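Local coordinates for protein ABC-type metal ion transport system, periplasmic component (Vibrio vulnificus, PDB 3K2D) that binds methionine, probably as the substrate-binding component of an ABC uptake system, and is a lipoprotein that activates Toll-like receptor 2, at residues S6-G11 / S55-A60; D75-I80 / A206-V211. The protein carries 4 engineered substitutions. One frame throughout, in Å; residues are numbered along the deposited sequence.

Both contacts belong to the same five-stranded mixed sheet, on one side of the chain's centre and with their own centres about 13 Å apart. Contact 1 is largely buried and joins two parallel strands, 8-13 and 58-63; contact 2 lies at the surface, where the outermost strand 78-83 pairs antiparallel with 202-207. Strands 58-63 and 202-207 are neighbours, and Ile56 O meets Arg207 NH1 at 3.0 Å, probably as a hydrogen bond. The chemistry follows the setting: in 6-11/55-60 a carboxylate and apolar side chains supplement the backbone ladder, whereas in 75-80/206-211 two good backbone bonds and a weak third are flanked by exposed polar side chains, Lys77 and Gln208, and partly exposed apolar ones.

Contact 1: S6-G11 / S55-A60; sequences SKVKVG and SIDMNA. Engineered in segment 55-60: Met58 (natural residue Ile).
Asp57 reaches back to the strand edge ahead of the regular ladder: its OD2 accepts the backbone N of Lys9 at 3.0 Å through the anti lone pair. With CG beside its own backbone N (chi1 -61°), the carboxylate leans over Val8, whose CG2 comes within 3.3 Å of Asp57 CB. Lys9 O in turn receives Asp57 N at 2.8 Å and, more weakly, Met58 N, so one carbonyl collects two donors as the second segment enters its strand. Parallel pairing then continues with Gly11 N bonded to Met58 O at 2.7 Å and Ala60 N to Gly11 O, the latter nearly in line with the carbonyl. Met58, an engineered residue, shares a face with Val10, CG lying 3.7 Å from Val10 CG2; a bend at chi3 (95°) brings its CE to 4.1 Å from Val8 CG2. On the face of Asn59, Ile56 CD1 lies 3.9 Å from Gly11 CA. Phe219 of helix 214-223 covers Val10 and Met58, while helix 47-53 packs on Ile56 and Asn59 from the other face; strand 36-41 flanks 8-13 on its other edge, giving the 2-1-3 parallel order of a periplasmic binding protein lobe, and 202-207 follows 58-63.

Contact 2: D75-I80 / A206-V211; sequences DYKLTI and ARQDNV
Lys77 and Gln208 meet where one segment enters its strand and the other leaves. Lys77 O takes a weak hydrogen bond from Gln208 N at 3.3 Å, and the two side chains run obliquely past one another, Gln208 OE1 lying 3.9 Å from Lys77 CB. The lysine chain, bent at chi2 and chi3, carries its CD and CE past the amide NE2 of Gln208. Leu78 comes next, forming a non-hydrogen-bonded antiparallel pair with Arg207. Its CB bond points off the partner segment, yet CB still lies 3.5 Å from Ala206 O, and CD2 packs against Arg207 CA at 4.0 Å; further out, Leu67 of helix 64-74 and Val205 touch the leucine.

At Thr79 the pairing becomes hydrogen-bonded. Its N donates to Ala206 O at 2.9 Å in an almost straight bond (172°), and its O accepts Ala206 N at 3.1 Å. This ladder adds the outermost strand 78-83 to strand 202-207, which runs antiparallel to every other strand of its sheet. The topology is that of one lobe of a periplasmic binding protein, in which a strand returning late in the sequence is inserted into the sheet.

Thr79 also carries the packing against the turn that leaves strand 202-207. OG1, set beside the backbone N (chi1 -52°), comes within 3.2 Å of Gln208 CA, while CB faces Val211 CB at 4.1 Å, the two side chains crossing at about a right angle. Within that turn, Arg207 NE makes a salt bridge to Asp209 OD1 whose hydrogen bond is weak, while its NH1 is hydrogen-bonded to the carbonyl of Leu51. Ile80 follows, its side chain directed off the partner segment and onto Lys64, Leu67 and Leu203, so that it is the backbone O that Val211 CG2 approaches.

Contact 1: S6-G11 / S55-A60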
loop_
_atom_site.group_PDB
_atom_site.type_symbol
_atom_site.label_atom_id
_atom_site.label_comp_id
_atom_site.label_asym_id
_atom_site.label_seq_id
_atom_site.Cartn_x
_atom_site.Cartn_y
_atom_site.Cartn_z
ATOM N N SER A 6 12.981 -16.056 -22.051
ATOM C CA SER A 6 13.049 -16.424 -20.649
ATOM C C SER A 6 12.638 -15.187 -19.842
ATOM O O SER A 6 13.267 -14.138 -19.956
ATOM C CB SER A 6 14.481 -16.831 -20.303
ATOM O OG SER A 6 14.615 -17.076 -18.918
ATOM N N LYS A 7 11.586 -15.297 -19.034
ATOM C CA LYS A 7 11.139 -14.143 -18.265
ATOM C C LYS A 7 10.928 -14.396 -16.780
ATOM O O LYS A 7 10.878 -15.536 -16.328
ATOM C CB LYS A 7 9.858 -13.577 -18.881
ATOM C CG LYS A 7 10.052 -13.113 -20.315
ATOM C CD LYS A 7 8.895 -12.261 -20.820
ATOM C CE LYS A 7 9.116 -11.858 -22.271
ATOM N NZ LYS A 7 8.117 -10.857 -22.742
ATOM N N VAL A 8 10.826 -13.318 -16.017
ATOM C CA VAL A 8 10.613 -13.423 -14.585
ATOM C C VAL A 8 9.303 -12.700 -14.277
ATOM O O VAL A 8 9.077 -11.583 -14.746
ATOM C CB VAL A 8 11.796 -12.793 -13.795
ATOM C CG1 VAL A 8 11.931 -11.328 -14.121
ATOM C CG2 VAL A 8 11.594 -12.978 -12.322
ATOM N N LYS A 9 8.433 -13.353 -13.513
ATOM C CA LYS A 9 7.140 -12.785 -13.168
ATOM C C LYS A 9 7.154 -11.960 -11.894
ATOM O O LYS A 9 7.448 -12.476 -10.816
ATOM C CB LYS A 9 6.099 -13.893 -13.036
ATOM C CG LYS A 9 5.698 -14.501 -14.352
ATOM C CD LYS A 9 4.759 -15.678 -14.177
ATOM C CE LYS A 9 4.458 -16.294 -15.536
ATOM N NZ LYS A 9 3.904 -17.677 -15.435
ATOM N N VAL A 10 6.825 -10.678 -12.032
ATOM C CA VAL A 10 6.772 -9.764 -10.899
ATOM C C VAL A 10 5.309 -9.408 -10.646
ATOM O O VAL A 10 4.585 -9.022 -11.567
ATOM C CB VAL A 10 7.557 -8.450 -11.177
ATOM C CG1 VAL A 10 7.442 -7.514 -9.987
ATOM C CG2 VAL A 10 9.023 -8.757 -11.459
ATOM N N GLY A 11 4.880 -9.553 -9.395
ATOM C CA GLY A 11 3.509 -9.234 -9.035
ATOM C C GLY A 11 3.384 -7.805 -8.533
ATOM O O GLY A 11 4.159 -7.366 -7.683
ATOM N N SER A 55 3.909 -18.996 -8.283
ATOM C CA SER A 55 3.250 -18.474 -9.473
ATOM C C SER A 55 3.971 -17.246 -10.002
ATOM O O SER A 55 3.851 -16.912 -11.184
ATOM C CB SER A 55 1.791 -18.135 -9.162
ATOM O OG SER A 55 1.102 -19.273 -8.674
ATOM N N ILE A 56 4.700 -16.563 -9.122
ATOM C CA ILE A 56 5.480 -15.390 -9.508
ATOM C C ILE A 56 6.812 -15.453 -8.765
ATOM O O ILE A 56 6.920 -16.113 -7.733
ATOM C CB ILE A 56 4.770 -14.047 -9.182
ATOM C CG1 ILE A 56 4.366 -13.998 -7.704
ATOM C CG2 ILE A 56 3.579 -13.849 -10.100
ATOM C CD1 ILE A 56 3.706 -12.682 -7.295
ATOM N N ASP A 57 7.821 -14.767 -9.289
ATOM C CA ASP A 57 9.150 -14.795 -8.692
ATOM C C ASP A 57 9.359 -13.716 -7.640
ATOM O O ASP A 57 10.290 -13.804 -6.844
ATOM C CB ASP A 57 10.206 -14.676 -9.798
ATOM C CG ASP A 57 10.138 -15.826 -10.802
ATOM O OD1 ASP A 57 10.716 -16.904 -10.531
ATOM O OD2 ASP A 57 9.497 -15.658 -11.865
ATOM N N MET A 58 8.500 -12.700 -7.643
ATOM C CA MET A 58 8.582 -11.610 -6.666
ATOM C C MET A 58 7.379 -10.673 -6.787
ATOM O O MET A 58 6.614 -10.756 -7.753
ATOM C CB MET A 58 9.904 -10.814 -6.833
ATOM C CG MET A 58 10.097 -10.030 -8.160
ATOM S SD MET A 58 11.728 -9.248 -8.412
ATOM C CE MET A 58 12.411 -10.399 -9.248
ATOM N N ASN A 59 7.179 -9.816 -5.786
ATOM C CA ASN A 59 6.089 -8.842 -5.838
ATOM C C ASN A 59 6.524 -7.517 -5.237
ATOM O O ASN A 59 7.503 -7.445 -4.490
ATOM C CB ASN A 59 4.818 -9.342 -5.130
ATOM C CG ASN A 59 5.022 -9.617 -3.643
ATOM O OD1 ASN A 59 5.589 -8.807 -2.906
ATOM N ND2 ASN A 59 4.532 -10.765 -3.194
ATOM N N ALA A 60 5.795 -6.464 -5.581
ATOM C CA ALA A 60 6.097 -5.133 -5.081
ATOM C C ALA A 60 4.777 -4.438 -4.793
ATOM O O ALA A 60 4.178 -3.851 -5.694
ATOM C CB ALA A 60 6.896 -4.354 -6.127
#

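Contact 2: D75-I80 / A206-V211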
loop_
_atom_site.group_PDB
_atom_site.type_symbol
_atom_site.label_atom_id
_atom_site.label_comp_id
_atom_site.label_asym_id
_atom_site.label_seq_id
_atom_site.Cartn_x
_atom_site.Cartn_y
_atom_site.Cartn_z
ATOM N N ASP A 75 2.194 -18.347 7.260
ATOM C CA ASP A 75 3.482 -19.023 7.185
ATOM C C ASP A 75 4.050 -19.106 5.780
ATOM O O ASP A 75 4.313 -20.198 5.285
ATOM N N TYR A 76 4.275 -17.960 5.145
ATOM C CA TYR A 76 4.776 -17.933 3.772
ATOM C C TYR A 76 6.283 -18.062 3.468
ATOM O O TYR A 76 6.644 -18.421 2.341
ATOM C CB TYR A 76 4.247 -16.686 3.057
ATOM C CG TYR A 76 2.763 -16.687 2.755
ATOM C CD1 TYR A 76 2.122 -17.828 2.257
ATOM C CD2 TYR A 76 2.010 -15.522 2.893
ATOM C CE1 TYR A 76 0.772 -17.795 1.903
ATOM C CE2 TYR A 76 0.672 -15.480 2.542
ATOM C CZ TYR A 76 0.056 -16.612 2.047
ATOM O OH TYR A 76 -1.269 -16.548 1.683
ATOM N N LYS A 77 7.169 -17.759 4.410
ATOM C CA LYS A 77 8.617 -17.878 4.121
ATOM C C LYS A 77 9.071 -16.956 2.975
ATOM O O LYS A 77 9.350 -17.401 1.866
ATOM C CB LYS A 77 8.982 -19.326 3.758
ATOM C CG LYS A 77 8.352 -20.363 4.661
ATOM C CD LYS A 77 9.373 -21.322 5.264
ATOM C CE LYS A 77 10.079 -22.136 4.198
ATOM N NZ LYS A 77 10.927 -23.203 4.809
ATOM N N LEU A 78 9.166 -15.666 3.263
ATOM C CA LEU A 78 9.561 -14.695 2.259
ATOM C C LEU A 78 10.661 -13.825 2.821
ATOM O O LEU A 78 10.859 -13.778 4.027
ATOM C CB LEU A 78 8.352 -13.836 1.892
ATOM C CG LEU A 78 7.117 -14.671 1.557
ATOM C CD1 LEU A 78 5.890 -13.773 1.417
ATOM C CD2 LEU A 78 7.376 -15.455 0.282
ATOM N N THR A 79 11.375 -13.127 1.952
ATOM C CA THR A 79 12.441 -12.263 2.414
ATOM C C THR A 79 12.383 -10.940 1.676
ATOM O O THR A 79 12.141 -10.910 0.465
ATOM C CB THR A 79 13.832 -12.893 2.166
ATOM O OG1 THR A 79 13.860 -14.219 2.699
ATOM C CG2 THR A 79 14.912 -12.081 2.844
ATOM N N ILE A 80 12.597 -9.846 2.400
ATOM C CA ILE A 80 12.596 -8.540 1.772
ATOM C C ILE A 80 13.836 -8.426 0.873
ATOM O O ILE A 80 14.946 -8.786 1.279
ATOM C CB ILE A 80 12.609 -7.424 2.827
ATOM C CG1 ILE A 80 11.302 -7.470 3.636
ATOM C CG2 ILE A 80 12.776 -6.067 2.150
ATOM C CD1 ILE A 80 11.241 -6.491 4.818
ATOM N N ALA A 206 10.638 -11.248 -2.210
ATOM C CA ALA A 206 10.855 -12.460 -2.974
ATOM C C ALA A 206 10.769 -13.630 -2.005
ATOM O O ALA A 206 10.581 -13.434 -0.798
ATOM C CB ALA A 206 12.228 -12.414 -3.632
ATOM N N ARG A 207 10.885 -14.849 -2.523
ATOM C CA ARG A 207 10.862 -16.002 -1.640
ATOM C C ARG A 207 12.168 -16.025 -0.867
ATOM O O ARG A 207 13.143 -15.371 -1.233
ATOM C CB ARG A 207 10.708 -17.304 -2.417
ATOM C CG ARG A 207 9.288 -17.577 -2.864
ATOM C CD ARG A 207 9.156 -18.982 -3.386
ATOM N NE ARG A 207 9.915 -19.172 -4.615
ATOM C CZ ARG A 207 9.564 -18.651 -5.783
ATOM N NH1 ARG A 207 8.470 -17.911 -5.872
ATOM N NH2 ARG A 207 10.293 -18.876 -6.862
ATOM N N GLN A 208 12.164 -16.782 0.215
ATOM C CA GLN A 208 13.314 -16.944 1.087
ATOM C C GLN A 208 14.437 -17.676 0.340
ATOM O O GLN A 208 15.620 -17.411 0.556
ATOM C CB GLN A 208 12.845 -17.745 2.291
ATOM C CG GLN A 208 13.727 -17.782 3.495
ATOM C CD GLN A 208 12.943 -18.267 4.701
ATOM O OE1 GLN A 208 12.130 -17.526 5.269
ATOM N NE2 GLN A 208 13.155 -19.525 5.081
ATOM N N ASP A 209 14.056 -18.584 -0.559
ATOM C CA ASP A 209 15.025 -19.361 -1.322
ATOM C C ASP A 209 15.424 -18.799 -2.678
ATOM O O ASP A 209 16.143 -19.458 -3.420
ATOM C CB ASP A 209 14.533 -20.796 -1.518
ATOM C CG ASP A 209 13.222 -20.873 -2.292
ATOM O OD1 ASP A 209 12.827 -19.878 -2.935
ATOM O OD2 ASP A 209 12.582 -21.944 -2.268
ATOM N N ASN A 210 14.977 -17.603 -3.030
ATOM C CA ASN A 210 15.379 -17.058 -4.320
ATOM C C ASN A 210 15.841 -15.616 -4.230
ATOM O O ASN A 210 16.265 -15.031 -5.225
ATOM C CB ASN A 210 14.234 -17.164 -5.339
ATOM C CG ASN A 210 13.080 -16.222 -5.032
ATOM O OD1 ASN A 210 12.215 -16.000 -5.872
ATOM N ND2 ASN A 210 13.059 -15.673 -3.823
ATOM N N VAL A 211 15.754 -15.044 -3.035
ATOM C CA VAL A 211 16.135 -13.652 -2.823
ATOM C C VAL A 211 17.577 -13.341 -3.225
ATOM O O VAL A 211 17.880 -12.216 -3.623
ATOM C CB VAL A 211 15.908 -13.244 -1.339
ATOM C CG1 VAL A 211 16.935 -13.933 -0.425
ATOM C CG2 VAL A 211 15.955 -11.732 -1.202
#